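PDB 6ENR: epsin-2, which binds membranes enriched in phosphatidylinositol 3,5- and 4,5-bisphosphate and is required for endocytosis and for actin localization. Local coordinates for residues D41-S46 / D81-F86. Sequence-based numbering, arbitrary orientation.
Sequences DLAQRS and DYLVRF
Ala43 meets Tyr82, Leu83 and Phe86 where helices 36-45 and 70-86 pack in the all-helical ENTH domain, the membrane-binding part of epsin. The axes of segments 41-45 and 81-86 approach to 9.4 Å and cross at -50°, with Ala43 and Leu83 in register.

Most of the apolar contacts converge on Ala43. Its CB lies at the edge of the Tyr82 ring, in the ring plane, 3.7 Å from CE2, and also reaches CB of Phe86. From the same helix, Leu83 sends one methyl, CD2, against the backbone, 3.6 Å from CA of Ala43; the exception is Leu42, whose CB lies 4.2 Å from CD2 of Leu83. Ile55 of helix 49-63 touches both leucines, which places them in the domain core.

Among the aromatics, chi1 of Tyr82 (-168°) sets CG opposite the backbone N, which carries the ring toward helix 36-45. One ring face receives CD2 of Phe86 over its centre, so the ring meets Ala43 at its edge and Phe86 on one face, and the hydroxyl is held by Asp40 OD1.

No hydrogen bond joins the two segments; polar groups pair within each helix or with neighbouring parts. Phe86 O accepts from Tyr47 OH, and Ser46 OG bonds to Ser88 N. On the far side of helix 36-45, Arg45 pairs with both carboxylate oxygens of Asp41, NH2 to OD2 and NE to OD1, the latter nearly straight (174°) at 3.0 Å and from above the carboxylate plane.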
ATOM      1  N   ASP A  41       1.908  -5.094 -12.341  1.00 16.96           N
ATOM      2  CA  ASP A  41       3.179  -4.660 -12.874  1.00 19.64           C
ATOM      3  C   ASP A  41       4.102  -4.255 -11.698  1.00 17.39           C
ATOM      4  O   ASP A  41       5.246  -4.668 -11.613  1.00 21.30           O
ATOM      5  CB  ASP A  41       2.879  -3.505 -13.812  1.00 21.04           C
ATOM      6  CG  ASP A  41       4.025  -3.151 -14.735  1.00 27.51           C
ATOM      7  OD1 ASP A  41       5.091  -3.823 -14.820  1.00 28.72           O
ATOM      8  OD2 ASP A  41       3.815  -2.155 -15.433  1.00 25.60           O
ATOM      9  N   LEU A  42       3.580  -3.492 -10.756  1.00 15.15           N
ATOM     10  CA  LEU A  42       4.294  -3.199  -9.491  1.00 16.71           C
ATOM     11  C   LEU A  42       4.804  -4.422  -8.833  1.00 16.41           C
ATOM     12  O   LEU A  42       5.990  -4.503  -8.483  1.00 13.45           O
ATOM     13  CB  LEU A  42       3.490  -2.367  -8.527  1.00 16.86           C
ATOM     14  CG  LEU A  42       3.263  -0.933  -9.085  1.00 18.18           C
ATOM     15  CD1 LEU A  42       2.096  -0.341  -8.355  1.00 19.27           C
ATOM     16  CD2 LEU A  42       4.459  -0.000  -8.878  1.00 20.32           C
ATOM     17  N   ALA A  43       3.935  -5.410  -8.713  1.00 16.10           N
ATOM     18  CA  ALA A  43       4.325  -6.616  -8.077  1.00 15.46           C
ATOM     19  C   ALA A  43       5.437  -7.276  -8.787  1.00 14.97           C
ATOM     20  O   ALA A  43       6.449  -7.639  -8.146  1.00 14.74           O
ATOM     21  CB  ALA A  43       3.131  -7.572  -7.909  1.00 16.78           C
ATOM     22  N   GLN A  44       5.354  -7.352 -10.120  1.00 15.07           N
ATOM     23  CA  GLN A  44       6.461  -7.924 -10.858  1.00 17.00           C
ATOM     24  C   GLN A  44       7.789  -7.184 -10.704  1.00 16.43           C
ATOM     25  O   GLN A  44       8.885  -7.774 -10.565  1.00 14.49           O
ATOM     26  CB  GLN A  44       6.142  -8.019 -12.310  1.00 21.52           C
ATOM     27  CG  GLN A  44       5.076  -9.055 -12.649  1.00 26.64           C
ATOM     28  CD  GLN A  44       4.977 -10.308 -11.757  1.00 31.43           C
ATOM     29  OE1 GLN A  44       5.939 -11.125 -11.604  1.00 36.63           O
ATOM     30  NE2 GLN A  44       3.766 -10.508 -11.199  1.00 38.72           N
ATOM     31  N   ARG A  45       7.680  -5.892 -10.724  1.00 15.61           N
ATOM     32  CA  ARG A  45       8.863  -5.037 -10.608  1.00 16.32           C
ATOM     33  C   ARG A  45       9.506  -5.070  -9.244  1.00 17.04           C
ATOM     34  O   ARG A  45      10.729  -4.810  -9.091  1.00 13.91           O
ATOM     35  CB  ARG A  45       8.494  -3.631 -10.998  1.00 17.50           C
ATOM     36  CG  ARG A  45       8.088  -3.507 -12.452  1.00 19.44           C
ATOM     37  CD  ARG A  45       7.939  -2.071 -12.811  1.00 20.41           C
ATOM     38  NE  ARG A  45       7.132  -1.795 -13.983  1.00 20.99           N
ATOM     39  CZ  ARG A  45       7.288  -0.718 -14.786  1.00 23.78           C
ATOM     40  NH1 ARG A  45       8.226   0.196 -14.568  1.00 19.80           N
ATOM     41  NH2 ARG A  45       6.445  -0.559 -15.814  1.00 25.10           N
ATOM     42  N   SER A  46       8.699  -5.392  -8.219  1.00 16.88           N
ATOM     43  CA  SER A  46       9.178  -5.452  -6.852  1.00 16.40           C
ATOM     44  C   SER A  46      10.268  -6.497  -6.642  1.00 15.86           C
ATOM     45  O   SER A  46      11.019  -6.403  -5.684  1.00 16.04           O
ATOM     46  CB  SER A  46       7.989  -5.697  -5.899  1.00 16.82           C
ATOM     47  OG  SER A  46       7.517  -7.034  -6.001  1.00 18.34           O
ATOM     48  N   ASP A  81      -1.135  -3.741   0.239  1.00 17.17           N
ATOM     49  CA  ASP A  81      -1.938  -4.904   0.442  1.00 18.39           C
ATOM     50  C   ASP A  81      -1.688  -5.904  -0.693  1.00 16.27           C
ATOM     51  O   ASP A  81      -1.576  -7.106  -0.429  1.00 17.82           O
ATOM     52  CB  ASP A  81      -3.445  -4.519   0.480  1.00 20.12           C
ATOM     53  CG  ASP A  81      -4.308  -5.501   1.271  1.00 22.05           C
ATOM     54  OD1 ASP A  81      -3.818  -6.061   2.255  1.00 22.58           O
ATOM     55  OD2 ASP A  81      -5.501  -5.689   0.947  1.00 27.99           O
ATOM     56  N   TYR A  82      -1.586  -5.425  -1.938  1.00 14.54           N
ATOM     57  CA  TYR A  82      -1.333  -6.273  -3.098  1.00 14.12           C
ATOM     58  C   TYR A  82       0.106  -6.806  -3.065  1.00 16.03           C
ATOM     59  O   TYR A  82       0.335  -7.984  -3.210  1.00 14.81           O
ATOM     60  CB  TYR A  82      -1.604  -5.516  -4.412  1.00 14.91           C
ATOM     61  CG  TYR A  82      -1.651  -6.402  -5.614  1.00 15.75           C
ATOM     62  CD1 TYR A  82      -2.867  -6.990  -6.019  1.00 17.11           C
ATOM     63  CD2 TYR A  82      -0.525  -6.655  -6.363  1.00 14.28           C
ATOM     64  CE1 TYR A  82      -2.932  -7.824  -7.153  1.00 18.01           C
ATOM     65  CE2 TYR A  82      -0.567  -7.511  -7.437  1.00 16.39           C
ATOM     66  CZ  TYR A  82      -1.808  -8.088  -7.815  1.00 16.71           C
ATOM     67  OH  TYR A  82      -1.823  -8.913  -8.851  1.00 17.79           O
ATOM     68  N   LEU A  83       1.078  -5.933  -2.793  1.00 14.01           N
ATOM     69  CA  LEU A  83       2.468  -6.360  -2.779  1.00 14.67           C
ATOM     70  C   LEU A  83       2.771  -7.423  -1.733  1.00 13.72           C
ATOM     71  O   LEU A  83       3.609  -8.321  -1.940  1.00 15.42           O
ATOM     72  CB  LEU A  83       3.370  -5.138  -2.603  1.00 14.41           C
ATOM     73  CG  LEU A  83       3.450  -4.156  -3.743  1.00 15.05           C
ATOM     74  CD1 LEU A  83       4.353  -3.017  -3.332  1.00 16.05           C
ATOM     75  CD2 LEU A  83       3.869  -4.770  -5.063  1.00 14.76           C
ATOM     76  N   VAL A  84       2.201  -7.306  -0.556  1.00 13.40           N
ATOM     77  CA  VAL A  84       2.501  -8.310   0.467  1.00 17.47           C
ATOM     78  C   VAL A  84       2.057  -9.725   0.104  1.00 20.14           C
ATOM     79  O   VAL A  84       2.647 -10.704   0.572  1.00 15.28           O
ATOM     80  CB  VAL A  84       1.987  -7.922   1.853  1.00 18.64           C
ATOM     81  CG1 VAL A  84       2.612  -6.629   2.331  1.00 17.47           C
ATOM     82  CG2 VAL A  84       0.512  -7.996   1.949  1.00 19.43           C
ATOM     83  N   ARG A  85       1.071  -9.831  -0.784  1.00 18.44           N
ATOM     84  CA  ARG A  85       0.670 -11.157  -1.345  1.00 19.11           C
ATOM     85  C   ARG A  85       1.325 -11.553  -2.623  1.00 19.17           C
ATOM     86  O   ARG A  85       1.786 -12.705  -2.756  1.00 22.37           O
ATOM     87  CB  ARG A  85      -0.826 -11.125  -1.595  1.00 19.82           C
ATOM     88  CG  ARG A  85      -1.628 -10.699  -0.450  1.00 22.50           C
ATOM     89  CD  ARG A  85      -3.042 -10.342  -0.908  1.00 25.85           C
ATOM     90  NE  ARG A  85      -4.005 -10.478   0.170  1.00 27.57           N
ATOM     91  CZ  ARG A  85      -4.175  -9.628   1.165  1.00 27.15           C
ATOM     92  NH1 ARG A  85      -3.465  -8.514   1.234  1.00 27.58           N
ATOM     93  NH2 ARG A  85      -5.077  -9.893   2.115  1.00 26.72           N
ATOM     94  N   PHE A  86       1.500 -10.597  -3.557  1.00 17.20           N
ATOM     95  CA  PHE A  86       1.986 -10.901  -4.910  1.00 16.20           C
ATOM     96  C   PHE A  86       3.379 -10.411  -5.274  1.00 15.78           C
ATOM     97  O   PHE A  86       3.924 -10.869  -6.293  1.00 17.31           O
ATOM     98  CB  PHE A  86       1.001 -10.359  -5.916  1.00 16.42           C
ATOM     99  CG  PHE A  86      -0.355 -10.984  -5.752  1.00 16.09           C
ATOM    100  CD1 PHE A  86      -0.550 -12.311  -6.084  1.00 17.80           C
ATOM    101  CD2 PHE A  86      -1.359 -10.284  -5.146  1.00 16.03           C
ATOM    102  CE1 PHE A  86      -1.769 -12.913  -5.801  1.00 16.96           C
ATOM    103  CE2 PHE A  86      -2.577 -10.852  -4.902  1.00 17.60           C
ATOM    104  CZ  PHE A  86      -2.786 -12.165  -5.229  1.00 17.16           C
TER